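Local coordinates for alpha-catenin-like protein hmp-1 (Caenorhabditis elegans, PDB 5XA5) that binds beta-catenin, cadherin and actin filaments at cell junctions, and is required for cell migration in body enclosure and for cell shape changes in body elongation, at residues H90-A95 and A135-L140; G100-Q105 and T124-N129; R192-L197 and N201-L206. All blocks are in the same frame, centred on the assembly; numbering follows the deposited sequence.

Contact 1 of 3, residues H90-A95 and A135-L140; sequences HEALGA and AKFLIL
A purely apolar helix-against-helix contact joins A92 and L93 to F137 and L140 on the antiparallel pair of helix 83-112 and helix 117-165. The local axes come within 9.0 Å and run at 163° to each other. F137 and A92 contribute the larger shares of the interface. The CG of F137 is anti to the backbone N (chi1 178°), which sends the ring across the gap to lie alongside the L93 side chain, both pointing the same way. L93 CD1 sits over one ring face, in a CH-pi contact 4.2 Å from the centroid, displaced toward the rim. At the ring edge, close to its plane, A92 CB approaches F137 CD1 at 3.8 Å. That same methyl meets L140 CD2 at 3.8 Å, so the short alanine fits between two larger neighbours. Replacing the F137 ring by an alanine would probably leave the L93 methyl without its aromatic partner and open a gap beside A92. L93 also reaches F65, L66 and S70 of helix 51-74, while F137 touches an apolar side chain on the chain of another protein. Antiparallel packing of long helices with apolar side chains between them is the bundle architecture of the vinculin/alpha-catenin family, and this contact is one such helix-helix interface.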
loop_
_atom_site.group_PDB
_atom_site.type_symbol
_atom_site.label_atom_id
_atom_site.label_comp_id
_atom_site.label_asym_id
_atom_site.label_seq_id
_atom_site.Cartn_x
_atom_site.Cartn_y
_atom_site.Cartn_z
ATOM N N HIS A 90 6.418 -7.183 9.713
ATOM C CA HIS A 90 6.228 -7.978 10.911
ATOM C C HIS A 90 6.533 -7.147 12.157
ATOM O O HIS A 90 5.827 -7.239 13.161
ATOM C CB HIS A 90 7.097 -9.242 10.856
ATOM C CG HIS A 90 6.483 -10.347 10.053
ATOM N ND1 HIS A 90 7.216 -11.164 9.217
ATOM C CD2 HIS A 90 5.199 -10.768 9.957
ATOM C CE1 HIS A 90 6.410 -12.039 8.643
ATOM N NE2 HIS A 90 5.181 -11.820 9.075
ATOM N N GLU A 91 7.569 -6.316 12.070
ATOM C CA GLU A 91 7.934 -5.411 13.158
ATOM C C GLU A 91 6.803 -4.431 13.469
ATOM O O GLU A 91 6.470 -4.191 14.629
ATOM C CB GLU A 91 9.199 -4.635 12.799
ATOM C CG GLU A 91 9.829 -3.883 13.957
ATOM C CD GLU A 91 11.081 -3.129 13.548
ATOM O OE1 GLU A 91 11.334 -3.014 12.330
ATOM O OE2 GLU A 91 11.812 -2.655 14.444
ATOM N N ALA A 92 6.224 -3.860 12.423
ATOM C CA ALA A 92 5.142 -2.892 12.592
ATOM C C ALA A 92 3.889 -3.556 13.135
ATOM O O ALA A 92 3.161 -2.966 13.931
ATOM C CB ALA A 92 4.838 -2.195 11.275
ATOM N N LEU A 93 3.628 -4.780 12.690
ATOM C CA LEU A 93 2.488 -5.530 13.204
ATOM C C LEU A 93 2.710 -5.866 14.676
ATOM O O LEU A 93 1.766 -5.892 15.465
ATOM C CB LEU A 93 2.264 -6.807 12.395
ATOM C CG LEU A 93 0.906 -7.490 12.568
ATOM C CD1 LEU A 93 -0.238 -6.530 12.217
ATOM C CD2 LEU A 93 0.829 -8.755 11.733
ATOM N N GLY A 94 3.966 -6.132 15.032
ATOM C CA GLY A 94 4.324 -6.416 16.409
ATOM C C GLY A 94 4.054 -5.228 17.311
ATOM O O GLY A 94 3.678 -5.387 18.464
ATOM N N ALA A 95 4.232 -4.025 16.777
ATOM C CA ALA A 95 3.967 -2.820 17.555
ATOM C C ALA A 95 2.473 -2.684 17.846
ATOM O O ALA A 95 2.085 -2.163 18.894
ATOM C CB ALA A 95 4.490 -1.589 16.832
ATOM N N ALA A 135 -1.928 3.078 12.459
ATOM C CA ALA A 135 -1.705 4.020 11.362
ATOM C C ALA A 135 -0.321 3.834 10.733
ATOM O O ALA A 135 -0.191 3.859 9.504
ATOM C CB ALA A 135 -1.880 5.453 11.850
ATOM N N LYS A 136 0.704 3.640 11.566
ATOM C CA LYS A 136 2.060 3.434 11.050
ATOM C C LYS A 136 2.138 2.139 10.249
ATOM O O LYS A 136 2.839 2.074 9.232
ATOM C CB LYS A 136 3.088 3.435 12.190
ATOM C CG LYS A 136 3.479 4.837 12.627
ATOM C CD LYS A 136 4.362 4.850 13.863
ATOM C CE LYS A 136 4.665 6.282 14.277
ATOM N NZ LYS A 136 5.493 6.352 15.511
ATOM N N PHE A 137 1.403 1.118 10.683
ATOM C CA PHE A 137 1.363 -0.141 9.944
ATOM C C PHE A 137 0.758 0.062 8.559
ATOM O O PHE A 137 1.258 -0.473 7.576
ATOM C CB PHE A 137 0.575 -1.228 10.694
ATOM C CG PHE A 137 0.483 -2.524 9.927
ATOM C CD1 PHE A 137 1.518 -3.434 9.979
ATOM C CD2 PHE A 137 -0.630 -2.834 9.159
ATOM C CE1 PHE A 137 1.459 -4.623 9.275
ATOM C CE2 PHE A 137 -0.696 -4.036 8.454
ATOM C CZ PHE A 137 0.355 -4.921 8.512
ATOM N N LEU A 138 -0.318 0.834 8.482
ATOM C CA LEU A 138 -0.967 1.060 7.202
ATOM C C LEU A 138 -0.065 1.843 6.264
ATOM O O LEU A 138 -0.092 1.609 5.061
ATOM C CB LEU A 138 -2.297 1.798 7.372
ATOM C CG LEU A 138 -3.359 1.041 8.175
ATOM C CD1 LEU A 138 -4.594 1.891 8.310
ATOM C CD2 LEU A 138 -3.691 -0.264 7.478
ATOM N N ILE A 139 0.715 2.773 6.816
ATOM C CA ILE A 139 1.593 3.611 5.995
ATOM C C ILE A 139 2.701 2.749 5.411
ATOM O O ILE A 139 3.043 2.853 4.226
ATOM C CB ILE A 139 2.201 4.768 6.808
ATOM C CG1 ILE A 139 1.154 5.862 7.029
ATOM C CG2 ILE A 139 3.387 5.379 6.084
ATOM C CD1 ILE A 139 1.577 6.909 8.039
ATOM N N LEU A 140 3.250 1.887 6.254
ATOM C CA LEU A 140 4.256 0.941 5.799
ATOM C C LEU A 140 3.656 -0.032 4.781
ATOM O O LEU A 140 4.287 -0.360 3.770
ATOM C CB LEU A 140 4.846 0.183 6.994
ATOM C CG LEU A 140 5.836 -0.904 6.610
ATOM C CD1 LEU A 140 7.014 -0.278 5.875
ATOM C CD2 LEU A 140 6.293 -1.644 7.859
#

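Contact 2 of 3, residues G100-Q105 and T124-N129; sequences GQVMIQ and TNSGRN
M103 and S126 bring their CA atoms within 5.1 Å where helix 83-112 and helix 117-165 pass each other, the local axes 8.7 Å apart and running at 159°. S126 and G127 are small, which is consistent with so close an approach. The M103 chain leaves with CG anti to its own N, then bends at chi2 (72°) and again at chi3, and this shape lays the sulfur against the opposing backbone. SD stands 3.4 Å from G127 N and equally near G127 CA, an approach that the absence of a side chain at G127 allows. S126 CB lies 3.9 Å from M103 SD. On the solvent-facing flank, V102 CG1 comes within 3.6 Å of S126 OG, a van der Waals approach to a hydroxyl occupied elsewhere: it is hydrogen-bonded to T106 OG1 and to I122 O. Beyond the pair, M103 also packs on L58 of helix 51-74 and on an apolar side chain belonging to the chain of another protein. The chemistry is therefore that of a flexible thioether fitted against the G127 backbone and S126 CB: between the two segments the contact rests on van der Waals packing, and the one buried hydroxyl among the touching groups is satisfied by partners beyond them.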
loop_
_atom_site.group_PDB
_atom_site.type_symbol
_atom_site.label_atom_id
_atom_site.label_comp_id
_atom_site.label_asym_id
_atom_site.label_seq_id
_atom_site.Cartn_x
_atom_site.Cartn_y
_atom_site.Cartn_z
ATOM N N GLY A 100 -1.445 -2.973 21.705
ATOM C CA GLY A 100 -2.736 -3.607 21.880
ATOM C C GLY A 100 -2.831 -4.225 23.259
ATOM O O GLY A 100 -3.859 -4.124 23.934
ATOM N N GLN A 101 -1.749 -4.869 23.683
ATOM C CA GLN A 101 -1.711 -5.463 25.018
ATOM C C GLN A 101 -1.845 -4.407 26.108
ATOM O O GLN A 101 -2.603 -4.593 27.058
ATOM C CB GLN A 101 -0.422 -6.264 25.222
ATOM C CG GLN A 101 -0.375 -7.576 24.450
ATOM C CD GLN A 101 -1.618 -8.422 24.659
ATOM O OE1 GLN A 101 -1.729 -9.146 25.650
ATOM N NE2 GLN A 101 -2.560 -8.338 23.723
ATOM N N VAL A 102 -1.106 -3.308 25.977
ATOM C CA VAL A 102 -1.206 -2.210 26.938
ATOM C C VAL A 102 -2.615 -1.621 26.964
ATOM O O VAL A 102 -3.135 -1.289 28.030
ATOM C CB VAL A 102 -0.192 -1.084 26.635
ATOM C CG1 VAL A 102 -0.436 0.116 27.550
ATOM C CG2 VAL A 102 1.231 -1.594 26.795
ATOM N N MET A 103 -3.243 -1.504 25.796
ATOM C CA MET A 103 -4.605 -0.985 25.733
ATOM C C MET A 103 -5.587 -1.900 26.466
ATOM O O MET A 103 -6.475 -1.428 27.182
ATOM C CB MET A 103 -5.048 -0.799 24.279
ATOM C CG MET A 103 -6.467 -0.296 24.110
ATOM S SD MET A 103 -6.658 1.429 24.563
ATOM C CE MET A 103 -7.496 1.307 26.139
ATOM N N ILE A 104 -5.430 -3.209 26.290
ATOM C CA ILE A 104 -6.322 -4.171 26.935
ATOM C C ILE A 104 -6.162 -4.123 28.454
ATOM O O ILE A 104 -7.147 -4.209 29.194
ATOM C CB ILE A 104 -6.077 -5.606 26.417
ATOM C CG1 ILE A 104 -6.523 -5.710 24.956
ATOM C CG2 ILE A 104 -6.833 -6.628 27.267
ATOM C CD1 ILE A 104 -6.118 -7.001 24.271
ATOM N N GLN A 105 -4.927 -3.957 28.919
ATOM C CA GLN A 105 -4.674 -3.856 30.356
ATOM C C GLN A 105 -5.190 -2.556 30.968
ATOM O O GLN A 105 -5.933 -2.582 31.954
ATOM C CB GLN A 105 -3.179 -3.997 30.647
ATOM C CG GLN A 105 -2.736 -5.413 30.983
ATOM C CD GLN A 105 -3.420 -5.965 32.225
ATOM O OE1 GLN A 105 -3.783 -5.217 33.136
ATOM N NE2 GLN A 105 -3.599 -7.281 32.266
ATOM N N THR A 124 -6.964 6.345 27.642
ATOM C CA THR A 124 -7.060 7.174 26.441
ATOM C C THR A 124 -5.693 7.328 25.778
ATOM O O THR A 124 -5.569 7.270 24.548
ATOM C CB THR A 124 -7.639 8.563 26.768
ATOM O OG1 THR A 124 -8.924 8.410 27.385
ATOM C CG2 THR A 124 -7.781 9.408 25.512
ATOM N N ASN A 125 -4.666 7.531 26.595
ATOM C CA ASN A 125 -3.298 7.581 26.095
ATOM C C ASN A 125 -2.886 6.250 25.459
ATOM O O ASN A 125 -2.233 6.228 24.408
ATOM C CB ASN A 125 -2.338 7.954 27.227
ATOM C CG ASN A 125 -0.952 8.291 26.723
ATOM O OD1 ASN A 125 -0.737 9.342 26.118
ATOM N ND2 ASN A 125 -0.002 7.400 26.966
ATOM N N SER A 126 -3.288 5.145 26.085
ATOM C CA SER A 126 -3.032 3.818 25.527
ATOM C C SER A 126 -3.701 3.690 24.159
ATOM O O SER A 126 -3.140 3.099 23.238
ATOM C CB SER A 126 -3.549 2.716 26.452
ATOM O OG SER A 126 -2.870 2.714 27.696
ATOM N N GLY A 127 -4.909 4.243 24.044
ATOM C CA GLY A 127 -5.673 4.190 22.805
ATOM C C GLY A 127 -4.998 4.978 21.705
ATOM O O GLY A 127 -4.930 4.525 20.563
ATOM N N ARG A 128 -4.502 6.162 22.048
ATOM C CA ARG A 128 -3.738 6.965 21.093
ATOM C C ARG A 128 -2.528 6.197 20.575
ATOM O O ARG A 128 -2.265 6.158 19.378
ATOM C CB ARG A 128 -3.283 8.278 21.724
ATOM C CG ARG A 128 -2.350 9.091 20.841
ATOM C CD ARG A 128 -2.038 10.429 21.476
ATOM N NE ARG A 128 -0.975 11.141 20.775
ATOM C CZ ARG A 128 -0.676 12.418 20.986
ATOM N NH1 ARG A 128 -1.370 13.119 21.871
ATOM N NH2 ARG A 128 0.305 12.996 20.306
ATOM N N ASN A 129 -1.789 5.585 21.489
ATOM C CA ASN A 129 -0.612 4.819 21.104
ATOM C C ASN A 129 -0.945 3.641 20.205
ATOM O O ASN A 129 -0.232 3.388 19.232
ATOM C CB ASN A 129 0.124 4.332 22.343
ATOM C CG ASN A 129 0.836 5.446 23.066
ATOM O OD1 ASN A 129 1.070 6.514 22.505
ATOM N ND2 ASN A 129 1.180 5.208 24.324
#

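Contact 3 of 3, residues R192-L197 and N201-L206; sequences RRAIDL and NQRDDL
L197, near the C-terminal end of helix 169-196, turns its side chain back onto Q202, R203 and L206 of the following helix. From the start, its CB lies 4.4 Å from R203 CB. CG is the fork, placed anti to the carbonyl carbon (chi1 -78°), and it sends its two methyls to different neighbours. CD1 is the busier branch: it presses on the backbone at R203 N, 3.7 Å away, and touches L206 CD2 at 3.9 Å. CD2 approaches Q202 OE1 at 4.1 Å, the two side chains crossing at about a right angle. L206 CD2 is shared, because R193 CG reaches it at 3.9 Å from across the interface, while the R193 guanidinium goes on to a salt bridge with D142. On another flank, R203 lays its methylene chain over the carbonyl of A194, with CG 3.4 Å from A194 O. Its guanidinium then turns to D204, which it grips side-on: R203 NE (3.1 Å) and NH2 both donate to D204 OD1, from the same face of the carboxylate and with the oxygen in the guanidinium plane. L206 also touches L254 and V257 of helix 234-258. The chemistry implies a division of labour: leucine methyls and arginine methylenes close the hairpin, whereas the R193 and R203 guanidinium groups pair with D142 and D204, which probably favours the ionised forms of all four.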
loop_
_atom_site.group_PDB
_atom_site.type_symbol
_atom_site.label_atom_id
_atom_site.label_comp_id
_atom_site.label_asym_id
_atom_site.label_seq_id
_atom_site.Cartn_x
_atom_site.Cartn_y
_atom_site.Cartn_z
ATOM N N ARG A 192 -5.199 2.482 -11.208
ATOM C CA ARG A 192 -5.835 2.450 -9.886
ATOM C C ARG A 192 -5.004 3.227 -8.877
ATOM O O ARG A 192 -5.558 3.948 -8.042
ATOM C CB ARG A 192 -6.054 1.015 -9.409
ATOM C CG ARG A 192 -7.015 0.230 -10.294
ATOM C CD ARG A 192 -7.199 -1.205 -9.815
ATOM N NE ARG A 192 -8.096 -1.293 -8.667
ATOM C CZ ARG A 192 -7.765 -1.817 -7.492
ATOM N NH1 ARG A 192 -6.547 -2.304 -7.298
ATOM N NH2 ARG A 192 -8.656 -1.853 -6.510
ATOM N N ARG A 193 -3.681 3.098 -8.969
ATOM C CA ARG A 193 -2.801 3.866 -8.096
ATOM C C ARG A 193 -2.996 5.361 -8.321
ATOM O O ARG A 193 -3.027 6.151 -7.370
ATOM C CB ARG A 193 -1.331 3.470 -8.326
ATOM C CG ARG A 193 -0.356 4.211 -7.436
ATOM C CD ARG A 193 -0.664 3.890 -6.000
ATOM N NE ARG A 193 0.270 4.546 -5.095
ATOM C CZ ARG A 193 0.233 4.384 -3.775
ATOM N NH1 ARG A 193 -0.683 3.587 -3.233
ATOM N NH2 ARG A 193 1.089 5.034 -3.004
ATOM N N ALA A 194 -3.118 5.758 -9.587
ATOM C CA ALA A 194 -3.300 7.161 -9.906
ATOM C C ALA A 194 -4.549 7.736 -9.242
ATOM O O ALA A 194 -4.520 8.845 -8.724
ATOM C CB ALA A 194 -3.369 7.346 -11.409
ATOM N N ILE A 195 -5.641 6.978 -9.262
ATOM C CA ILE A 195 -6.898 7.397 -8.624
ATOM C C ILE A 195 -6.748 7.556 -7.097
ATOM O O ILE A 195 -7.399 8.400 -6.471
ATOM C CB ILE A 195 -8.021 6.369 -8.948
ATOM C CG1 ILE A 195 -8.414 6.470 -10.422
ATOM C CG2 ILE A 195 -9.245 6.560 -8.054
ATOM C CD1 ILE A 195 -9.398 5.413 -10.857
ATOM N N ASP A 196 -5.859 6.762 -6.509
ATOM C CA ASP A 196 -5.669 6.753 -5.062
ATOM C C ASP A 196 -4.594 7.753 -4.608
ATOM O O ASP A 196 -4.398 7.939 -3.411
ATOM C CB ASP A 196 -5.303 5.330 -4.612
ATOM C CG ASP A 196 -5.401 5.123 -3.105
ATOM O OD1 ASP A 196 -6.284 5.720 -2.449
ATOM O OD2 ASP A 196 -4.595 4.328 -2.578
ATOM N N LEU A 197 -3.868 8.373 -5.543
ATOM C CA LEU A 197 -2.788 9.276 -5.129
ATOM C C LEU A 197 -3.298 10.584 -4.518
ATOM O O LEU A 197 -4.208 11.234 -5.045
ATOM C CB LEU A 197 -1.865 9.596 -6.310
ATOM C CG LEU A 197 -0.881 8.481 -6.629
ATOM C CD1 LEU A 197 -0.044 8.843 -7.876
ATOM C CD2 LEU A 197 0.036 8.199 -5.446
ATOM N N ASN A 201 -0.319 16.277 -8.682
ATOM C CA ASN A 201 0.810 16.360 -9.597
ATOM C C ASN A 201 1.447 14.983 -9.779
ATOM O O ASN A 201 1.895 14.657 -10.878
ATOM C CB ASN A 201 1.831 17.400 -9.122
ATOM C CG ASN A 201 2.492 17.026 -7.817
ATOM O OD1 ASN A 201 1.906 17.187 -6.742
ATOM N ND2 ASN A 201 3.731 16.551 -7.896
ATOM N N GLN A 202 1.453 14.162 -8.725
ATOM C CA GLN A 202 1.951 12.792 -8.826
ATOM C C GLN A 202 0.973 11.987 -9.658
ATOM O O GLN A 202 1.365 11.172 -10.499
ATOM C CB GLN A 202 2.128 12.175 -7.438
ATOM C CG GLN A 202 3.336 12.723 -6.694
ATOM C CD GLN A 202 3.480 12.184 -5.291
ATOM O OE1 GLN A 202 2.881 11.172 -4.933
ATOM N NE2 GLN A 202 4.287 12.864 -4.482
ATOM N N ARG A 203 -0.313 12.218 -9.411
ATOM C CA ARG A 203 -1.364 11.615 -10.215
ATOM C C ARG A 203 -1.140 11.900 -11.700
ATOM O O ARG A 203 -1.070 10.971 -12.511
ATOM C CB ARG A 203 -2.735 12.142 -9.778
ATOM C CG ARG A 203 -3.895 11.620 -10.599
ATOM C CD ARG A 203 -5.140 12.465 -10.324
ATOM N NE ARG A 203 -4.944 13.799 -10.884
ATOM C CZ ARG A 203 -5.571 14.899 -10.479
ATOM N NH1 ARG A 203 -6.459 14.844 -9.495
ATOM N NH2 ARG A 203 -5.307 16.059 -11.066
ATOM N N ASP A 204 -0.997 13.177 -12.042
ATOM C CA ASP A 204 -0.857 13.565 -13.450
ATOM C C ASP A 204 0.442 13.021 -14.040
ATOM O O ASP A 204 0.452 12.566 -15.180
ATOM C CB ASP A 204 -0.903 15.080 -13.622
ATOM C CG ASP A 204 -2.252 15.666 -13.253
ATOM O OD1 ASP A 204 -3.243 14.904 -13.217
ATOM O OD2 ASP A 204 -2.320 16.895 -13.043
ATOM N N ASP A 205 1.522 13.065 -13.262
ATOM C CA ASP A 205 2.812 12.540 -13.717
ATOM C C ASP A 205 2.755 11.037 -13.952
ATOM O O ASP A 205 3.363 10.523 -14.908
ATOM C CB ASP A 205 3.917 12.866 -12.714
ATOM C CG ASP A 205 4.358 14.320 -12.775
ATOM O OD1 ASP A 205 3.896 15.059 -13.676
ATOM O OD2 ASP A 205 5.178 14.718 -11.921
ATOM N N LEU A 206 2.062 10.316 -13.072
ATOM C CA LEU A 206 1.958 8.870 -13.213
ATOM C C LEU A 206 1.163 8.540 -14.468
ATOM O O LEU A 206 1.537 7.646 -15.236
ATOM C CB LEU A 206 1.304 8.239 -11.972
ATOM C CG LEU A 206 1.426 6.716 -11.842
ATOM C CD1 LEU A 206 2.874 6.335 -11.674
ATOM C CD2 LEU A 206 0.625 6.194 -10.652
#

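In this N-terminal portion of the longer protein, which belongs to the vinculin family, helix 23-36 and helix 51-74 precede any of these closures. Helix 83-112 then opens contact 1 and, further along, contact 2; the chain turns, and helix 117-165 returns to close contact 2 first and contact 1 afterwards. Contact 2 is thus nested inside the larger loop, and the two, with centres 16 Å apart, are successive points along one antiparallel hairpin. Helix 117-165 runs on past both and leads to helix 169-196. There contact 3 closes a hairpin with a short connection to helix 200-229, in series with the others and about 24 Å from contact 1, centre to centre. The example illustrates how an all-helical domain is built from hairpins joined in sequence.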